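Local coordinates for Cwp19 (Clostridioides difficile, PDB 5OQ3), which probably hydrolyses glycosidic bonds of cell-wall peptidoglycan through the TIM-barrel glycoside hydrolase domain contained in this piece of a longer protein, at residues I66-S77 against M117-I128. Numbering follows the deposited sequence.
Sequences INTAVVQVRPKS and MEFHAWFNPYRI
The amide of Gln72 lies flat on the indole of Trp122, the two planes 17° apart, with NE2 3.5 Å from CZ2 of the tryptophan. With CG anti to the backbone N (chi1 -166°) and the chain extended beyond it, Gln72 runs along the ring, and its CB sits over the six-membered ring in a CH-pi contact. OE1 of the glutamine is hydrogen-bonded to Ser33 OG and the indole NE1 to Asp190 OD1, so both flat groups are held at their polar ends. Next to this stack a beta bulge shifts the register by one: the O of Trp122 accepts from Val73 N at 2.8 Å and, weakly, from Arg74 N. Strands 68-74 and 118-123 are the second and third of the parallel eight-stranded TIM barrel, and Val71 CG2 meets Phe119 CE2 (3.5 Å) on the side facing helix 104-114. Past the bulge, two arginines tie the loops together in opposite directions. Extended Arg74 gives NE to Asn124 O (2.8 Å), which lies in the guanidinium plane, and NH2 to Pro125 O (3.1 Å); Arg127 returns NH1 to Pro75 O (2.8 Å). One water joins Ser77 N to the carbonyl oxygens of Asn124 and Arg127.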
loop_
_atom_site.group_PDB
_atom_site.type_symbol
_atom_site.label_atom_id
_atom_site.label_comp_id
_atom_site.label_asym_id
_atom_site.label_seq_id
_atom_site.Cartn_x
_atom_site.Cartn_y
_atom_site.Cartn_z
ATOM N N ILE A 66 13.409 -9.399 -9.332
ATOM C CA ILE A 66 12.806 -8.254 -8.645
ATOM C C ILE A 66 13.770 -7.073 -8.656
ATOM O O ILE A 66 14.954 -7.200 -8.333
ATOM C CB ILE A 66 12.371 -8.627 -7.220
ATOM C CG1 ILE A 66 11.337 -9.735 -7.213
ATOM C CG2 ILE A 66 11.887 -7.412 -6.423
ATOM C CD1 ILE A 66 10.037 -9.372 -7.883
ATOM N N ASN A 67 13.242 -5.917 -9.068
ATOM C CA ASN A 67 14.023 -4.691 -9.174
ATOM C C ASN A 67 13.619 -3.582 -8.244
ATOM O O ASN A 67 14.289 -2.541 -8.197
ATOM C CB ASN A 67 14.111 -4.194 -10.627
ATOM C CG ASN A 67 12.750 -3.826 -11.231
ATOM O OD1 ASN A 67 11.814 -3.439 -10.526
ATOM N ND2 ASN A 67 12.648 -3.956 -12.586
ATOM N N THR A 68 12.598 -3.821 -7.423
ATOM C CA THR A 68 12.012 -2.764 -6.563
ATOM C C THR A 68 11.488 -3.400 -5.293
ATOM O O THR A 68 10.714 -4.369 -5.388
ATOM C CB THR A 68 10.875 -2.008 -7.304
ATOM O OG1 THR A 68 11.396 -1.426 -8.506
ATOM C CG2 THR A 68 10.305 -0.877 -6.429
ATOM N N ALA A 69 11.854 -2.838 -4.141
ATOM C CA ALA A 69 11.356 -3.299 -2.848
ATOM C C ALA A 69 10.392 -2.234 -2.357
ATOM O O ALA A 69 10.743 -1.064 -2.285
ATOM C CB ALA A 69 12.510 -3.451 -1.861
ATOM N N VAL A 70 9.212 -2.626 -1.984
ATOM C CA VAL A 70 8.151 -1.718 -1.472
ATOM C C VAL A 70 7.972 -2.086 0.000
ATOM O O VAL A 70 7.362 -3.131 0.332
ATOM C CB VAL A 70 6.840 -1.859 -2.255
ATOM C CG1 VAL A 70 5.817 -0.850 -1.725
ATOM C CG2 VAL A 70 7.062 -1.608 -3.751
ATOM N N VAL A 71 8.600 -1.297 0.888
ATOM C CA VAL A 71 8.811 -1.712 2.283
ATOM C C VAL A 71 7.941 -0.870 3.204
ATOM O O VAL A 71 7.984 0.355 3.124
ATOM C CB VAL A 71 10.299 -1.557 2.645
ATOM C CG1 VAL A 71 10.525 -1.996 4.085
ATOM C CG2 VAL A 71 11.155 -2.388 1.657
ATOM N N GLN A 72 7.157 -1.514 4.053
ATOM C CA GLN A 72 6.160 -0.871 4.923
ATOM C C GLN A 72 6.832 -0.219 6.112
ATOM O O GLN A 72 7.119 -0.858 7.102
ATOM C CB GLN A 72 5.143 -1.939 5.350
ATOM C CG GLN A 72 3.871 -1.417 5.978
ATOM C CD GLN A 72 2.889 -2.514 6.249
ATOM O OE1 GLN A 72 3.298 -3.655 6.510
ATOM N NE2 GLN A 72 1.589 -2.184 6.238
ATOM N N VAL A 73 7.081 1.089 5.973
ATOM C CA VAL A 73 7.748 1.877 6.985
ATOM C C VAL A 73 6.798 2.447 8.044
ATOM O O VAL A 73 7.243 2.884 9.091
ATOM C CB VAL A 73 8.616 2.994 6.381
ATOM C CG1 VAL A 73 9.692 2.425 5.448
ATOM C CG2 VAL A 73 7.825 4.089 5.685
ATOM N N ARG A 74 5.500 2.481 7.709
ATOM C CA ARG A 74 4.416 2.920 8.634
ATOM C C ARG A 74 3.291 1.901 8.572
ATOM O O ARG A 74 2.280 2.126 7.907
ATOM C CB ARG A 74 3.896 4.291 8.234
ATOM C CG ARG A 74 2.761 4.852 9.086
ATOM C CD ARG A 74 2.205 6.096 8.439
ATOM N NE ARG A 74 1.009 6.598 9.080
ATOM C CZ ARG A 74 0.969 7.519 10.035
ATOM N NH1 ARG A 74 2.068 8.016 10.541
ATOM N NH2 ARG A 74 -0.228 7.969 10.460
ATOM N N PRO A 75 3.456 0.779 9.297
ATOM C CA PRO A 75 2.386 -0.198 9.327
ATOM C C PRO A 75 1.223 0.157 10.221
ATOM O O PRO A 75 0.112 -0.323 9.967
ATOM C CB PRO A 75 3.070 -1.447 9.864
ATOM C CG PRO A 75 4.208 -0.961 10.676
ATOM C CD PRO A 75 4.689 0.234 9.900
ATOM N N LYS A 76 1.440 1.014 11.224
ATOM C CA LYS A 76 0.435 1.220 12.282
ATOM C C LYS A 76 0.695 2.536 13.024
ATOM O O LYS A 76 1.072 2.543 14.203
ATOM C CB LYS A 76 0.439 0.021 13.218
ATOM C CG LYS A 76 -0.663 0.019 14.245
ATOM C CD LYS A 76 -0.440 -1.138 15.201
ATOM C CE LYS A 76 -1.209 -0.905 16.471
ATOM N NZ LYS A 76 -0.674 -1.735 17.568
ATOM N N SER A 77 0.503 3.646 12.298
ATOM C CA SER A 77 0.760 5.022 12.822
ATOM C C SER A 77 2.094 5.111 13.591
ATOM O O SER A 77 2.184 5.747 14.641
ATOM C CB SER A 77 -0.386 5.520 13.720
ATOM O OG SER A 77 -0.149 6.863 14.123
ATOM N N MET A 117 18.520 -2.071 -6.729
ATOM C CA MET A 117 17.083 -2.131 -6.542
ATOM C C MET A 117 16.562 -0.786 -6.061
ATOM O O MET A 117 17.214 -0.117 -5.267
ATOM C CB MET A 117 16.717 -3.184 -5.513
ATOM C CG MET A 117 17.206 -4.572 -5.880
ATOM S SD MET A 117 17.074 -5.847 -4.666
ATOM C CE MET A 117 15.361 -6.295 -4.792
ATOM N N GLU A 118 15.405 -0.381 -6.579
ATOM C CA GLU A 118 14.729 0.807 -6.105
ATOM C C GLU A 118 13.982 0.503 -4.810
ATOM O O GLU A 118 13.677 -0.671 -4.499
ATOM C CB GLU A 118 13.759 1.352 -7.162
ATOM C CG GLU A 118 14.408 1.650 -8.500
ATOM C CD GLU A 118 14.776 3.068 -8.701
ATOM O OE1 GLU A 118 13.941 3.946 -8.447
ATOM O OE2 GLU A 118 15.874 3.324 -9.223
ATOM N N PHE A 119 13.748 1.563 -4.049
ATOM C CA PHE A 119 13.148 1.456 -2.730
ATOM C C PHE A 119 11.958 2.401 -2.673
ATOM O O PHE A 119 12.102 3.624 -2.782
ATOM C CB PHE A 119 14.162 1.848 -1.653
ATOM C CG PHE A 119 13.651 1.615 -0.264
ATOM C CD1 PHE A 119 12.832 2.543 0.356
ATOM C CD2 PHE A 119 13.988 0.448 0.429
ATOM C CE1 PHE A 119 12.350 2.327 1.617
ATOM C CE2 PHE A 119 13.506 0.236 1.712
ATOM C CZ PHE A 119 12.700 1.184 2.302
ATOM N N HIS A 120 10.769 1.869 -2.490
ATOM C CA HIS A 120 9.546 2.656 -2.272
ATOM C C HIS A 120 9.128 2.475 -0.810
ATOM O O HIS A 120 8.932 1.374 -0.340
ATOM C CB HIS A 120 8.404 2.244 -3.185
ATOM C CG HIS A 120 8.642 2.555 -4.628
ATOM N ND1 HIS A 120 7.608 2.699 -5.528
ATOM C CD2 HIS A 120 9.784 2.781 -5.331
ATOM C CE1 HIS A 120 8.109 2.975 -6.717
ATOM N NE2 HIS A 120 9.420 3.022 -6.632
ATOM N N ALA A 121 9.011 3.580 -0.087
ATOM C CA ALA A 121 8.538 3.605 1.295
ATOM C C ALA A 121 7.024 3.542 1.318
ATOM O O ALA A 121 6.353 4.437 0.773
ATOM C CB ALA A 121 9.029 4.873 1.978
ATOM N N TRP A 122 6.492 2.484 1.946
ATOM C CA TRP A 122 5.081 2.236 2.025
ATOM C C TRP A 122 4.529 2.679 3.398
ATOM O O TRP A 122 5.034 2.277 4.448
ATOM C CB TRP A 122 4.840 0.772 1.706
ATOM C CG TRP A 122 3.599 0.074 2.125
ATOM C CD1 TRP A 122 2.364 0.622 2.413
ATOM C CD2 TRP A 122 3.436 -1.336 2.217
ATOM N NE1 TRP A 122 1.486 -0.371 2.735
ATOM C CE2 TRP A 122 2.116 -1.573 2.637
ATOM C CE3 TRP A 122 4.288 -2.430 2.044
ATOM C CZ2 TRP A 122 1.603 -2.869 2.840
ATOM C CZ3 TRP A 122 3.795 -3.712 2.274
ATOM C CH2 TRP A 122 2.467 -3.914 2.665
ATOM N N PHE A 123 3.472 3.469 3.317
ATOM C CA PHE A 123 2.776 4.026 4.479
ATOM C C PHE A 123 1.301 3.611 4.481
ATOM O O PHE A 123 0.640 3.605 3.422
ATOM C CB PHE A 123 2.811 5.556 4.435
ATOM C CG PHE A 123 4.184 6.156 4.399
ATOM C CD1 PHE A 123 4.898 6.302 3.196
ATOM C CD2 PHE A 123 4.730 6.717 5.540
ATOM C CE1 PHE A 123 6.141 6.878 3.172
ATOM C CE2 PHE A 123 5.984 7.284 5.514
ATOM C CZ PHE A 123 6.688 7.397 4.320
ATOM N N ASN A 124 0.762 3.343 5.677
ATOM C CA ASN A 124 -0.682 3.230 5.887
ATOM C C ASN A 124 -1.130 4.572 6.509
ATOM O O ASN A 124 -0.692 4.901 7.600
ATOM C CB ASN A 124 -0.995 2.022 6.758
ATOM C CG ASN A 124 -2.477 1.867 7.014
ATOM O OD1 ASN A 124 -3.175 2.850 7.313
ATOM N ND2 ASN A 124 -2.961 0.606 6.964
ATOM N N PRO A 125 -1.935 5.389 5.803
ATOM C CA PRO A 125 -2.166 6.731 6.330
ATOM C C PRO A 125 -3.004 6.787 7.626
ATOM O O PRO A 125 -2.628 7.524 8.540
ATOM C CB PRO A 125 -2.894 7.449 5.165
ATOM C CG PRO A 125 -3.388 6.369 4.276
ATOM C CD PRO A 125 -2.468 5.217 4.438
ATOM N N TYR A 126 -4.166 6.115 7.658
ATOM C CA TYR A 126 -5.188 6.393 8.697
ATOM C C TYR A 126 -5.255 5.369 9.851
ATOM O O TYR A 126 -5.884 5.673 10.840
ATOM C CB TYR A 126 -6.599 6.495 8.115
ATOM C CG TYR A 126 -6.753 7.395 6.888
ATOM C CD1 TYR A 126 -6.528 8.760 6.942
ATOM C CD2 TYR A 126 -7.177 6.863 5.690
ATOM C CE1 TYR A 126 -6.700 9.565 5.831
ATOM C CE2 TYR A 126 -7.391 7.653 4.576
ATOM C CZ TYR A 126 -7.164 9.017 4.655
ATOM O OH TYR A 126 -7.371 9.766 3.533
ATOM N N ARG A 127 -4.628 4.186 9.730
ATOM C CA ARG A 127 -4.733 3.210 10.798
ATOM C C ARG A 127 -4.077 3.743 12.045
ATOM O O ARG A 127 -2.978 4.314 11.995
ATOM C CB ARG A 127 -4.036 1.917 10.356
ATOM C CG ARG A 127 -3.765 0.881 11.469
ATOM C CD ARG A 127 -2.940 -0.283 10.939
ATOM N NE ARG A 127 -3.713 -1.106 10.021
ATOM C CZ ARG A 127 -3.193 -1.891 9.076
ATOM N NH1 ARG A 127 -1.879 -2.020 8.935
ATOM N NH2 ARG A 127 -4.002 -2.589 8.281
ATOM N N ILE A 128 -4.710 3.471 13.183
ATOM C CA ILE A 128 -4.102 3.709 14.506
ATOM C C ILE A 128 -3.973 2.393 15.283
ATOM O O ILE A 128 -2.891 2.062 15.678
ATOM C CB ILE A 128 -4.854 4.757 15.370
ATOM C CG1 ILE A 128 -5.027 6.087 14.630
ATOM C CG2 ILE A 128 -4.105 4.956 16.687
ATOM C CD1 ILE A 128 -6.029 7.007 15.275
HETATM O O HOH W 1 -1.312 -3.948 6.386
HETATM O O HOH W 2 -0.212 3.272 16.451
HETATM O O HOH W 3 -1.060 3.842 10.090
#